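Local coordinates for protein glutathione synthetase-like effector 30 (Gpa-GSS30-apo) (PDB 5OET) that is a plant-parasitic nematode effector related to glutathione synthetase, the ATP-dependent ligase that joins glycine to gamma-glutamylcysteine, and has probably diverged from that housekeeping role, at residues L87-Y92 / P198-L203; Y92-P97 / V518-Y523; C164-Y169 / G189-F194; T225-A230 / F493-H498; G476-L481 / G497-S502. One frame throughout, in Å; residues are numbered along the deposited sequence.

Contact 1. Residues L87-Y92 / P198-L203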
# COMPACT_ATOMS: atom_id res chain seq x y z
N LEU A 87 -9.49 5.17 -0.61
CA LEU A 87 -10.71 5.05 -1.38
C LEU A 87 -11.86 4.70 -0.45
O LEU A 87 -11.73 3.81 0.39
CB LEU A 87 -10.55 3.95 -2.42
CG LEU A 87 -9.50 4.18 -3.52
CD1 LEU A 87 -9.32 2.93 -4.37
CD2 LEU A 87 -9.84 5.37 -4.39
N PRO A 88 -13.01 5.38 -0.58
CA PRO A 88 -14.09 5.02 0.33
C PRO A 88 -14.54 3.55 0.17
O PRO A 88 -14.60 3.03 -0.93
CB PRO A 88 -15.21 6.00 -0.06
CG PRO A 88 -14.93 6.32 -1.48
CD PRO A 88 -13.44 6.40 -1.54
N LEU A 89 -14.85 2.94 1.30
CA LEU A 89 -15.03 1.51 1.43
C LEU A 89 -16.15 1.20 2.42
O LEU A 89 -16.47 2.01 3.30
CB LEU A 89 -13.74 0.86 1.90
CG LEU A 89 -13.12 1.37 3.23
CD1 LEU A 89 -13.47 0.46 4.40
CD2 LEU A 89 -11.61 1.51 3.17
N SER A 90 -16.75 0.04 2.26
CA SER A 90 -17.67 -0.46 3.25
C SER A 90 -16.79 -1.14 4.28
O SER A 90 -15.73 -1.70 3.92
CB SER A 90 -18.65 -1.45 2.63
OG SER A 90 -17.94 -2.53 2.07
N LEU A 91 -17.19 -1.07 5.55
CA LEU A 91 -16.38 -1.62 6.63
C LEU A 91 -16.32 -3.15 6.56
O LEU A 91 -15.25 -3.75 6.80
CB LEU A 91 -16.93 -1.18 7.98
CG LEU A 91 -16.10 -1.52 9.24
CD1 LEU A 91 -14.68 -0.99 9.18
CD2 LEU A 91 -16.76 -0.96 10.47
N TYR A 92 -17.45 -3.75 6.23
CA TYR A 92 -17.60 -5.18 6.19
C TYR A 92 -18.16 -5.56 4.84
O TYR A 92 -18.78 -4.73 4.16
CB TYR A 92 -18.53 -5.66 7.32
CG TYR A 92 -17.88 -5.62 8.68
CD1 TYR A 92 -16.89 -6.54 9.02
CD2 TYR A 92 -18.23 -4.64 9.63
CE1 TYR A 92 -16.26 -6.50 10.26
CE2 TYR A 92 -17.61 -4.59 10.89
CZ TYR A 92 -16.62 -5.53 11.19
OH TYR A 92 -15.98 -5.53 12.42
N PRO A 198 -8.30 -6.91 -5.78
CA PRO A 198 -7.71 -7.93 -4.89
C PRO A 198 -7.37 -7.42 -3.48
O PRO A 198 -7.31 -8.22 -2.54
CB PRO A 198 -6.42 -8.32 -5.62
CG PRO A 198 -6.08 -7.09 -6.40
CD PRO A 198 -7.39 -6.59 -6.89
N ARG A 199 -7.13 -6.12 -3.36
CA ARG A 199 -6.80 -5.50 -2.09
C ARG A 199 -8.02 -5.30 -1.18
O ARG A 199 -7.90 -5.50 0.02
CB ARG A 199 -6.08 -4.18 -2.31
CG ARG A 199 -4.66 -4.34 -2.81
CD ARG A 199 -4.19 -3.11 -3.56
NE ARG A 199 -2.77 -3.25 -3.80
CZ ARG A 199 -2.22 -3.90 -4.83
NH1 ARG A 199 -2.97 -4.45 -5.81
NH2 ARG A 199 -0.89 -3.98 -4.89
N PHE A 200 -9.15 -4.89 -1.74
CA PHE A 200 -10.38 -4.80 -0.95
C PHE A 200 -10.81 -6.18 -0.50
O PHE A 200 -11.26 -6.36 0.64
CB PHE A 200 -11.52 -4.09 -1.72
CG PHE A 200 -11.43 -2.61 -1.66
CD1 PHE A 200 -11.50 -1.95 -0.44
CD2 PHE A 200 -11.23 -1.85 -2.83
CE1 PHE A 200 -11.38 -0.57 -0.37
CE2 PHE A 200 -11.10 -0.46 -2.75
CZ PHE A 200 -11.18 0.17 -1.51
N SER A 201 -10.67 -7.13 -1.39
CA SER A 201 -10.94 -8.53 -1.10
C SER A 201 -10.15 -8.95 0.14
O SER A 201 -10.72 -9.48 1.08
CB SER A 201 -10.58 -9.38 -2.33
OG SER A 201 -10.95 -10.72 -2.20
N ARG A 202 -8.85 -8.66 0.16
CA ARG A 202 -8.00 -8.94 1.33
C ARG A 202 -8.39 -8.12 2.57
O ARG A 202 -8.31 -8.64 3.70
CB ARG A 202 -6.49 -8.73 1.03
CG ARG A 202 -5.87 -9.86 0.19
CD ARG A 202 -4.34 -9.84 0.20
NE ARG A 202 -3.82 -8.59 -0.38
CZ ARG A 202 -2.88 -7.80 0.14
NH1 ARG A 202 -2.24 -8.12 1.28
NH2 ARG A 202 -2.55 -6.67 -0.52
N LEU A 203 -8.76 -6.86 2.36
CA LEU A 203 -9.17 -5.99 3.47
C LEU A 203 -10.32 -6.61 4.24
O LEU A 203 -10.28 -6.71 5.46
CB LEU A 203 -9.59 -4.60 2.98
CG LEU A 203 -10.07 -3.61 4.06
CD1 LEU A 203 -9.14 -3.58 5.26
CD2 LEU A 203 -10.25 -2.23 3.46

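Contact 2. Residues Y92-P97 / V518-Y523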
# COMPACT_ATOMS: atom_id res chain seq x y z
N TYR A 92 -17.45 -3.75 6.23
CA TYR A 92 -17.60 -5.18 6.19
C TYR A 92 -18.16 -5.56 4.84
O TYR A 92 -18.78 -4.73 4.16
CB TYR A 92 -18.53 -5.66 7.32
CG TYR A 92 -17.88 -5.62 8.68
CD1 TYR A 92 -16.89 -6.54 9.02
CD2 TYR A 92 -18.23 -4.64 9.63
CE1 TYR A 92 -16.26 -6.50 10.26
CE2 TYR A 92 -17.61 -4.59 10.89
CZ TYR A 92 -16.62 -5.53 11.19
OH TYR A 92 -15.98 -5.53 12.42
N PRO A 93 -17.93 -6.81 4.43
CA PRO A 93 -18.45 -7.22 3.13
C PRO A 93 -19.96 -7.34 3.18
O PRO A 93 -20.50 -7.76 4.19
CB PRO A 93 -17.76 -8.57 2.87
CG PRO A 93 -17.28 -9.05 4.19
CD PRO A 93 -17.19 -7.88 5.11
N SER A 94 -20.63 -6.88 2.13
CA SER A 94 -22.09 -6.88 2.09
C SER A 94 -22.55 -8.28 1.69
O SER A 94 -21.89 -8.93 0.89
CB SER A 94 -22.61 -5.86 1.07
OG SER A 94 -22.39 -4.53 1.53
N PRO A 95 -23.67 -8.75 2.27
CA PRO A 95 -24.16 -10.09 1.90
C PRO A 95 -24.71 -10.13 0.47
O PRO A 95 -25.25 -9.15 -0.03
CB PRO A 95 -25.26 -10.37 2.91
CG PRO A 95 -25.69 -9.03 3.38
CD PRO A 95 -24.49 -8.15 3.33
N PHE A 96 -24.54 -11.28 -0.18
CA PHE A 96 -24.92 -11.45 -1.58
C PHE A 96 -25.25 -12.95 -1.78
O PHE A 96 -24.52 -13.82 -1.27
CB PHE A 96 -23.79 -10.97 -2.53
CG PHE A 96 -24.26 -10.68 -3.94
CD1 PHE A 96 -24.80 -9.45 -4.26
CD2 PHE A 96 -24.19 -11.66 -4.93
CE1 PHE A 96 -25.26 -9.18 -5.55
CE2 PHE A 96 -24.65 -11.40 -6.23
CZ PHE A 96 -25.18 -10.16 -6.53
N PRO A 97 -26.35 -13.26 -2.49
CA PRO A 97 -26.71 -14.67 -2.72
C PRO A 97 -25.64 -15.48 -3.43
O PRO A 97 -25.16 -15.05 -4.45
CB PRO A 97 -27.96 -14.56 -3.58
CG PRO A 97 -28.61 -13.31 -3.10
CD PRO A 97 -27.47 -12.36 -2.82
N VAL A 518 -19.14 3.34 -3.05
CA VAL A 518 -18.17 2.84 -2.10
C VAL A 518 -17.68 1.46 -2.56
O VAL A 518 -18.44 0.68 -3.08
CB VAL A 518 -18.84 2.82 -0.69
CG1 VAL A 518 -18.57 1.55 0.10
CG2 VAL A 518 -18.42 4.03 0.10
N TYR A 519 -16.41 1.15 -2.38
CA TYR A 519 -15.92 -0.16 -2.76
C TYR A 519 -16.36 -1.14 -1.72
O TYR A 519 -16.40 -0.83 -0.56
CB TYR A 519 -14.41 -0.18 -2.90
CG TYR A 519 -13.98 0.56 -4.11
CD1 TYR A 519 -13.92 -0.07 -5.37
CD2 TYR A 519 -13.66 1.92 -4.03
CE1 TYR A 519 -13.54 0.64 -6.50
CE2 TYR A 519 -13.28 2.63 -5.14
CZ TYR A 519 -13.23 1.99 -6.37
OH TYR A 519 -12.86 2.74 -7.43
N ASP A 520 -16.64 -2.34 -2.16
CA ASP A 520 -17.21 -3.34 -1.29
C ASP A 520 -16.69 -4.69 -1.77
O ASP A 520 -15.96 -4.75 -2.74
CB ASP A 520 -18.74 -3.25 -1.40
CG ASP A 520 -19.45 -3.82 -0.19
OD1 ASP A 520 -18.88 -4.72 0.48
OD2 ASP A 520 -20.60 -3.38 0.09
N SER A 521 -17.03 -5.75 -1.07
CA SER A 521 -16.78 -7.09 -1.59
C SER A 521 -17.88 -8.06 -1.08
O SER A 521 -18.44 -7.84 -0.01
CB SER A 521 -15.37 -7.57 -1.22
OG SER A 521 -15.30 -7.96 0.13
N PRO A 522 -18.20 -9.10 -1.85
CA PRO A 522 -19.36 -9.89 -1.51
C PRO A 522 -19.06 -10.87 -0.39
O PRO A 522 -17.94 -11.38 -0.30
CB PRO A 522 -19.65 -10.65 -2.81
CG PRO A 522 -18.30 -10.86 -3.38
CD PRO A 522 -17.49 -9.65 -3.01
N TYR A 523 -20.04 -11.07 0.49
CA TYR A 523 -20.06 -12.19 1.42
C TYR A 523 -21.19 -13.12 0.98
O TYR A 523 -22.36 -12.75 1.03
CB TYR A 523 -20.26 -11.72 2.87
CG TYR A 523 -19.98 -12.79 3.90
CD1 TYR A 523 -20.97 -13.70 4.28
CD2 TYR A 523 -18.72 -12.89 4.50
CE1 TYR A 523 -20.71 -14.68 5.24
CE2 TYR A 523 -18.45 -13.87 5.45
CZ TYR A 523 -19.45 -14.77 5.81
OH TYR A 523 -19.19 -15.73 6.76

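Contact 3. Residues C164-Y169 / G189-F194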
# COMPACT_ATOMS: atom_id res chain seq x y z
N CYS A 164 -10.54 -7.07 -22.56
CA CYS A 164 -10.87 -7.21 -21.15
C CYS A 164 -12.21 -6.51 -20.92
O CYS A 164 -12.44 -5.41 -21.42
CB CYS A 164 -9.77 -6.60 -20.24
SG CYS A 164 -8.20 -7.53 -20.04
N GLN A 165 -13.08 -7.17 -20.15
CA GLN A 165 -14.44 -6.71 -19.92
C GLN A 165 -14.76 -6.74 -18.45
O GLN A 165 -14.23 -7.59 -17.74
CB GLN A 165 -15.41 -7.60 -20.68
CG GLN A 165 -16.75 -6.99 -21.07
CD GLN A 165 -17.66 -8.01 -21.74
OE1 GLN A 165 -18.00 -9.02 -21.14
NE2 GLN A 165 -18.03 -7.76 -22.99
N ARG A 166 -15.58 -5.79 -18.00
CA ARG A 166 -16.24 -5.85 -16.70
C ARG A 166 -17.74 -5.78 -16.95
O ARG A 166 -18.21 -4.78 -17.46
CB ARG A 166 -15.78 -4.72 -15.77
CG ARG A 166 -15.93 -5.08 -14.27
CD ARG A 166 -15.63 -3.91 -13.34
NE ARG A 166 -16.60 -2.82 -13.51
CZ ARG A 166 -16.34 -1.52 -13.63
NH1 ARG A 166 -15.09 -1.03 -13.59
NH2 ARG A 166 -17.36 -0.68 -13.81
N ALA A 167 -18.45 -6.85 -16.65
CA ALA A 167 -19.93 -6.89 -16.68
C ALA A 167 -20.44 -6.58 -15.29
O ALA A 167 -19.98 -7.21 -14.34
CB ALA A 167 -20.41 -8.27 -17.10
N ASP A 168 -21.37 -5.64 -15.16
CA ASP A 168 -21.97 -5.29 -13.88
C ASP A 168 -23.39 -5.89 -13.69
O ASP A 168 -24.18 -5.95 -14.61
CB ASP A 168 -21.97 -3.77 -13.71
CG ASP A 168 -20.55 -3.19 -13.62
OD1 ASP A 168 -19.58 -3.94 -13.39
OD2 ASP A 168 -20.38 -1.96 -13.79
N TYR A 169 -23.68 -6.34 -12.47
CA TYR A 169 -24.94 -6.98 -12.13
C TYR A 169 -25.57 -6.42 -10.85
O TYR A 169 -24.87 -5.92 -9.97
CB TYR A 169 -24.71 -8.47 -11.99
CG TYR A 169 -24.19 -9.14 -13.25
CD1 TYR A 169 -22.84 -9.22 -13.50
CD2 TYR A 169 -25.07 -9.73 -14.19
CE1 TYR A 169 -22.36 -9.84 -14.64
CE2 TYR A 169 -24.60 -10.36 -15.33
CZ TYR A 169 -23.24 -10.41 -15.56
OH TYR A 169 -22.71 -11.02 -16.68
N GLY A 189 -12.17 -1.25 -22.29
CA GLY A 189 -11.25 -0.13 -22.44
C GLY A 189 -10.70 0.31 -21.11
O GLY A 189 -10.13 -0.50 -20.38
N ALA A 190 -10.85 1.59 -20.77
CA ALA A 190 -10.17 2.15 -19.61
C ALA A 190 -10.92 1.76 -18.35
O ALA A 190 -11.63 2.56 -17.75
CB ALA A 190 -10.03 3.67 -19.72
N ILE A 191 -10.72 0.51 -17.97
CA ILE A 191 -11.50 -0.12 -16.93
C ILE A 191 -10.94 0.21 -15.57
O ILE A 191 -9.74 0.05 -15.33
CB ILE A 191 -11.52 -1.66 -17.14
CG1 ILE A 191 -12.41 -2.01 -18.33
CG2 ILE A 191 -12.06 -2.39 -15.91
CD1 ILE A 191 -12.12 -3.39 -18.91
N GLY A 192 -11.82 0.62 -14.66
CA GLY A 192 -11.46 0.80 -13.25
C GLY A 192 -11.35 -0.51 -12.48
O GLY A 192 -11.96 -1.51 -12.83
N SER A 193 -10.56 -0.45 -11.41
CA SER A 193 -10.49 -1.46 -10.34
C SER A 193 -9.77 -2.79 -10.63
O SER A 193 -10.00 -3.77 -9.94
CB SER A 193 -11.87 -1.73 -9.77
OG SER A 193 -12.52 -0.50 -9.50
N PHE A 194 -8.86 -2.82 -11.60
CA PHE A 194 -7.95 -3.97 -11.71
C PHE A 194 -7.07 -4.18 -10.45
O PHE A 194 -6.93 -5.31 -9.94
CB PHE A 194 -7.03 -3.82 -12.91
CG PHE A 194 -7.70 -4.07 -14.23
CD1 PHE A 194 -8.34 -5.27 -14.49
CD2 PHE A 194 -7.61 -3.14 -15.24
CE1 PHE A 194 -8.93 -5.51 -15.71
CE2 PHE A 194 -8.20 -3.38 -16.47
CZ PHE A 194 -8.86 -4.56 -16.70
O HOH W 1 -14.43 1.18 -15.04

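Contact 4. Residues T225-A230 / F493-H498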
# COMPACT_ATOMS: atom_id res chain seq x y z
N THR A 225 -7.25 -10.17 -9.49
CA THR A 225 -7.56 -9.46 -10.73
C THR A 225 -6.38 -8.63 -11.24
O THR A 225 -6.24 -8.43 -12.45
CB THR A 225 -8.83 -8.60 -10.57
OG1 THR A 225 -9.96 -9.46 -10.53
CG2 THR A 225 -9.04 -7.66 -11.73
N ASP A 226 -5.53 -8.14 -10.33
CA ASP A 226 -4.24 -7.54 -10.75
C ASP A 226 -3.39 -8.55 -11.53
O ASP A 226 -2.86 -8.23 -12.59
CB ASP A 226 -3.45 -6.87 -9.59
CG ASP A 226 -3.21 -7.79 -8.39
OD1 ASP A 226 -3.66 -8.98 -8.38
OD2 ASP A 226 -2.57 -7.28 -7.43
N THR A 227 -3.31 -9.77 -11.01
CA THR A 227 -2.65 -10.88 -11.68
C THR A 227 -3.30 -11.22 -13.03
O THR A 227 -2.60 -11.44 -14.00
CB THR A 227 -2.67 -12.13 -10.77
OG1 THR A 227 -1.89 -11.84 -9.61
CG2 THR A 227 -2.12 -13.38 -11.46
N MET A 228 -4.63 -11.26 -13.06
CA MET A 228 -5.38 -11.58 -14.27
C MET A 228 -4.96 -10.68 -15.43
O MET A 228 -4.71 -11.17 -16.54
CB MET A 228 -6.87 -11.36 -14.02
CG MET A 228 -7.75 -11.47 -15.26
SD MET A 228 -9.27 -10.51 -15.19
CE MET A 228 -8.69 -8.83 -15.31
N ALA A 229 -4.96 -9.37 -15.16
CA ALA A 229 -4.56 -8.36 -16.13
C ALA A 229 -3.10 -8.58 -16.58
O ALA A 229 -2.82 -8.60 -17.76
CB ALA A 229 -4.76 -6.96 -15.56
N ALA A 230 -2.21 -8.77 -15.61
CA ALA A 230 -0.82 -9.08 -15.87
C ALA A 230 -0.65 -10.30 -16.77
O ALA A 230 0.06 -10.23 -17.77
CB ALA A 230 -0.06 -9.27 -14.56
N PHE A 493 -8.08 -17.43 -22.74
CA PHE A 493 -9.06 -16.92 -21.76
C PHE A 493 -8.38 -16.75 -20.40
O PHE A 493 -7.84 -17.72 -19.86
CB PHE A 493 -10.22 -17.89 -21.58
CG PHE A 493 -11.11 -18.04 -22.79
CD1 PHE A 493 -12.16 -17.16 -23.02
CD2 PHE A 493 -10.94 -19.11 -23.68
CE1 PHE A 493 -12.99 -17.30 -24.11
CE2 PHE A 493 -11.77 -19.26 -24.77
CZ PHE A 493 -12.80 -18.35 -24.99
N SER A 494 -8.43 -15.54 -19.84
CA SER A 494 -7.87 -15.27 -18.52
C SER A 494 -8.74 -15.86 -17.43
O SER A 494 -9.86 -16.26 -17.70
CB SER A 494 -7.76 -13.76 -18.28
OG SER A 494 -9.03 -13.17 -18.04
N ARG A 495 -8.21 -15.90 -16.21
CA ARG A 495 -9.03 -16.21 -15.03
C ARG A 495 -10.12 -15.14 -14.91
O ARG A 495 -9.98 -14.04 -15.47
CB ARG A 495 -8.18 -16.25 -13.75
CG ARG A 495 -7.59 -14.89 -13.36
CD ARG A 495 -6.91 -14.88 -11.99
NE ARG A 495 -5.53 -15.38 -12.02
CZ ARG A 495 -5.10 -16.54 -11.50
NH1 ARG A 495 -5.93 -17.38 -10.87
NH2 ARG A 495 -3.81 -16.86 -11.60
N THR A 496 -11.20 -15.45 -14.21
CA THR A 496 -12.22 -14.47 -13.89
C THR A 496 -11.85 -13.75 -12.61
O THR A 496 -11.07 -14.25 -11.80
CB THR A 496 -13.59 -15.09 -13.68
OG1 THR A 496 -13.43 -16.31 -12.96
CG2 THR A 496 -14.25 -15.33 -15.03
N GLY A 497 -12.40 -12.55 -12.48
CA GLY A 497 -12.27 -11.73 -11.28
C GLY A 497 -13.61 -11.13 -10.90
O GLY A 497 -14.58 -11.25 -11.66
N HIS A 498 -13.67 -10.49 -9.74
CA HIS A 498 -14.94 -9.92 -9.27
C HIS A 498 -14.74 -8.85 -8.21
O HIS A 498 -13.86 -8.96 -7.35
CB HIS A 498 -15.85 -11.02 -8.72
CG HIS A 498 -15.28 -11.71 -7.53
ND1 HIS A 498 -14.43 -12.79 -7.61
CD2 HIS A 498 -15.41 -11.44 -6.21
CE1 HIS A 498 -14.07 -13.17 -6.39
NE2 HIS A 498 -14.66 -12.37 -5.52

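Contact 5. Residues G476-L481 / G497-S502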
# COMPACT_ATOMS: atom_id res chain seq x y z
N GLY A 476 -19.46 -6.61 -10.08
CA GLY A 476 -18.73 -6.52 -11.35
C GLY A 476 -17.89 -7.77 -11.56
O GLY A 476 -17.07 -8.10 -10.72
N ILE A 477 -18.10 -8.46 -12.67
CA ILE A 477 -17.28 -9.62 -12.99
C ILE A 477 -16.27 -9.26 -14.08
O ILE A 477 -16.67 -8.88 -15.18
CB ILE A 477 -18.15 -10.78 -13.49
CG1 ILE A 477 -19.19 -11.18 -12.44
CG2 ILE A 477 -17.27 -11.97 -13.87
CD1 ILE A 477 -18.62 -11.65 -11.11
N PHE A 478 -14.99 -9.44 -13.78
CA PHE A 478 -13.91 -9.28 -14.75
C PHE A 478 -13.59 -10.53 -15.55
O PHE A 478 -13.57 -11.62 -15.00
CB PHE A 478 -12.61 -8.89 -14.04
CG PHE A 478 -12.65 -7.55 -13.40
CD1 PHE A 478 -12.31 -6.41 -14.12
CD2 PHE A 478 -13.01 -7.41 -12.07
CE1 PHE A 478 -12.33 -5.16 -13.53
CE2 PHE A 478 -13.05 -6.16 -11.47
CZ PHE A 478 -12.70 -5.03 -12.20
N GLY A 479 -13.30 -10.37 -16.84
CA GLY A 479 -12.69 -11.42 -17.66
C GLY A 479 -11.97 -10.86 -18.88
O GLY A 479 -12.39 -9.85 -19.44
N CYS A 480 -10.90 -11.52 -19.30
CA CYS A 480 -10.16 -11.11 -20.50
C CYS A 480 -10.01 -12.21 -21.52
O CYS A 480 -9.93 -13.37 -21.19
CB CYS A 480 -8.76 -10.58 -20.18
SG CYS A 480 -8.68 -9.26 -18.98
N LEU A 481 -9.90 -11.76 -22.76
CA LEU A 481 -9.63 -12.58 -23.94
C LEU A 481 -8.32 -12.16 -24.58
O LEU A 481 -7.89 -11.01 -24.45
CB LEU A 481 -10.69 -12.30 -25.01
CG LEU A 481 -11.94 -13.11 -25.11
CD1 LEU A 481 -12.65 -12.80 -26.42
CD2 LEU A 481 -11.54 -14.55 -25.01
N GLY A 497 -12.40 -12.55 -12.48
CA GLY A 497 -12.27 -11.73 -11.28
C GLY A 497 -13.61 -11.13 -10.90
O GLY A 497 -14.58 -11.25 -11.66
N HIS A 498 -13.67 -10.49 -9.74
CA HIS A 498 -14.94 -9.92 -9.27
C HIS A 498 -14.74 -8.85 -8.21
O HIS A 498 -13.86 -8.96 -7.35
CB HIS A 498 -15.85 -11.02 -8.72
CG HIS A 498 -15.28 -11.71 -7.53
ND1 HIS A 498 -14.43 -12.79 -7.61
CD2 HIS A 498 -15.41 -11.44 -6.21
CE1 HIS A 498 -14.07 -13.17 -6.39
NE2 HIS A 498 -14.66 -12.37 -5.52
N MET A 499 -15.59 -7.84 -8.26
CA MET A 499 -15.57 -6.72 -7.33
C MET A 499 -17.00 -6.34 -7.01
O MET A 499 -17.94 -6.88 -7.59
CB MET A 499 -14.89 -5.54 -8.00
CG MET A 499 -15.66 -5.05 -9.23
SD MET A 499 -15.22 -3.37 -9.63
CE MET A 499 -15.99 -2.52 -8.28
N MET A 500 -17.17 -5.36 -6.13
CA MET A 500 -18.50 -4.91 -5.77
C MET A 500 -18.46 -3.44 -5.42
O MET A 500 -17.43 -2.93 -4.99
CB MET A 500 -19.02 -5.74 -4.60
CG MET A 500 -20.46 -5.53 -4.22
SD MET A 500 -21.08 -6.92 -3.22
CE MET A 500 -21.46 -8.05 -4.54
N LYS A 501 -19.55 -2.75 -5.66
CA LYS A 501 -19.69 -1.35 -5.31
C LYS A 501 -21.06 -1.16 -4.72
O LYS A 501 -22.02 -1.64 -5.28
CB LYS A 501 -19.50 -0.45 -6.54
CG LYS A 501 -18.06 -0.27 -7.00
CD LYS A 501 -17.41 1.03 -6.53
CE LYS A 501 -17.62 2.19 -7.51
NZ LYS A 501 -16.93 3.43 -7.07
N SER A 502 -21.14 -0.51 -3.57
CA SER A 502 -22.40 -0.20 -2.91
C SER A 502 -22.65 1.29 -2.96
O SER A 502 -21.72 2.07 -2.79
CB SER A 502 -22.36 -0.64 -1.46
OG SER A 502 -22.28 -2.04 -1.38

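Contact 1. Residues L87-Y92 / P198-L203
F200 reaches from helix 196-210 to the end of strand 83-90 and fits between L87 and L89. Its CB leaves the helix toward the strand, and a first torsion of -82°, with CG anti to the carbonyl carbon, carries the ring on in that direction. The two ring flanks, CE1 and CE2, meet different leucines: CE1 approaches L89 CB at 3.6 Å, obliquely to the ring plane, while CE2 is 4.2 Å from L87 CD1. At the far end, CZ lies 3.9 Å from L87 CB, which comes to the ring edge. One helical turn on, L203 continues the apolar seam, its CD2 methyl 4.0 Å from L89 CD2, with the two side chains crossing at about a right angle. Y519 adds another aromatic ring, nearly parallel to that of F200, and W57 packs on L203. Leucine and phenylalanine suit this buried place because they fill it without polar groups that need partners. Helix and strand are therefore joined here by dispersion and the hydrophobic effect, contacts that depend on shape rather than direction.

Contact 2. Residues Y92-P97 / V518-Y523
S94 and D520 form the polar centre of the contact where strand 94-96 pairs in parallel with the C-terminal strand 517-524 of the large sheet. The serine hydroxyl, swung beside its own backbone N (chi1 -70°), donates to D520 OD2 at 2.6 Å, on the syn side of the carboxylate. D520, with CG anti to its backbone N (chi1 -157°), brings its second oxygen, OD1, within 3.2 Å of S94 N; OD1 also accepts the amide of S521, from the anti side. Serine and aspartate suit the spot, one short enough to stay at the strand and the other able to take several N-H and O-H groups. N456 and S502 add further bonds, to S94 OG and D520 OD2 respectively. Beyond them the backbones pair: Y523 N donates to S94 O at 2.9 Å, and F96 N to Y523 O at 2.9 Å. P93 and P522, with no N-H to give, serve as packing. P93 lies alongside Y523, CB to CB 4.0 Å, and F96 CB faces P522 CB at 4.2 Å. The Y523 ring leads away past P93 and stacks on Y35. With both carboxylate oxygens engaged in this buried site, the aspartate is held in position, and its negative charge is probably stabilised by these donors.

Contact 3. Residues C164-Y169 / G189-F194
R166 meets the loop 189-194 through polar contacts made at the edge of its guanidinium. NH1 donates to G192 O at 3.3 Å, a bent bond in the guanidinium plane that reaches the oxygen from above the carbonyl plane. A water adds a second link, accepting from NH1 and from G192 N, each at 2.7 Å. Another edge is gripped within the strand: NE and NH2 form a side-on salt bridge with D168, NE to OD1 at 3.2 Å, both carboxylate oxygens using syn lone pairs. A bend at chi3 (65°) turns the guanidinium to serve both partners. The apolar contacts gather around C164, whose CB lies 4.2 Å from both I191 CD1 and F194 CZ, the latter at the ring edge; I191 CD1 also lies against C164 O. The C164 sulfur continues into the disulfide with C480. R166 thus ties the loop by a hydrogen bond and a water, while D168 meets its charge; the guanidinium, held at two edges, is probably largely fixed in rotation, and isoleucine and phenylalanine pack on the CB of the disulfide cysteine.

Contact 4. Residues T225-A230 / F493-H498
M228 packs on the S494 side chain and on the carbonyl oxygen and CG of R495, the closely fitted part of this helix-to-strand contact. With CG anti to the backbone N (chi1 172°), it places CG 3.4 Å from R495 O and 3.5 Å from S494 OG, while its CB lies 3.7 Å from R495 CG. A flexible, unbranched methionine can follow the uneven surface of that irregular segment. Near the start of the helix T225 OG1 comes within 3.3 Å of G497 CA, an approach that the missing side chain of glycine permits; the hydroxyl itself is bonded to D223. The partly exposed side is looser. R495 crosses obliquely over T227, whose CG2 methyl is 3.9 Å from R495 NH2, and its charge finds a partner in E231, further along the helix. S494 OG donates to R495 O beside it and accepts from C480 N of the adjacent strand. Helix 225-240 thus lies over strands 490-504 and 469-484, where M228 also touches F478 and C480, with F194 pressed against the same helical turn and helix 259-270 beside it.

Contact 5. Residues G476-L481 / G497-S502
This is an antiparallel pairing within the beta hairpin of strands 469-484 and 490-504, in the interior of the large mixed sheet. Four backbone bonds define it. G476 and M499 bond each other both ways, G476 N to M499 O and M499 N to G476 O, both 2.9 Å; F478 and G497 do likewise, F478 N to G497 O at 2.8 Å. Between them I477 and H498 form the non-hydrogen-bonded pair. On the face bearing F478 and M499, a ring meets a thioether. M499 CG lies 3.6 Å from F478 CE2, and its SD stands 5.0 Å from the ring centroid, a Met-aromatic contact taken obliquely; chi1 of 63° sets CG between the backbone N and the carbonyl carbon, near the ring. The ring edge runs past the G497 carbonyl carbon and H498 N. Glycines at 476 and 497 keep that face thin, leaving the room along the strands to phenylalanine and methionine. On the other face I477 CD1 rests 3.7 Å from H498 CB, and the histidine ring goes on to meet F101 edge-to-face. F478 also touches R166. Directional backbone bonds thus set the register, while polarisable sulfur and ring surfaces, buried on one side, supply cohesion that needs little precise direction.

All five contacts touch one mixed sheet. Contacts 3 and 5 form its core, their centres 6 Å apart, joined by the C164-C480 disulfide and the bond from I477 N to A167 O. Contact 4 shares G497 and H498 with contact 5 and lies about 9 Å from it, centre to centre; M228 CE packs on C480 SG, and F194 of contact 3 meets M228 of contact 4. Contacts 1 and 2, their centres also 9 Å apart, share Y92 and meet where F200 packs on Y519. D520 of contact 2 reaches S502 of contact 5. The magnesium site of H406 and E426 belongs to other segments; by analogy with glutathione synthetases, the loop of contact 3 probably lies near the substrate pocket.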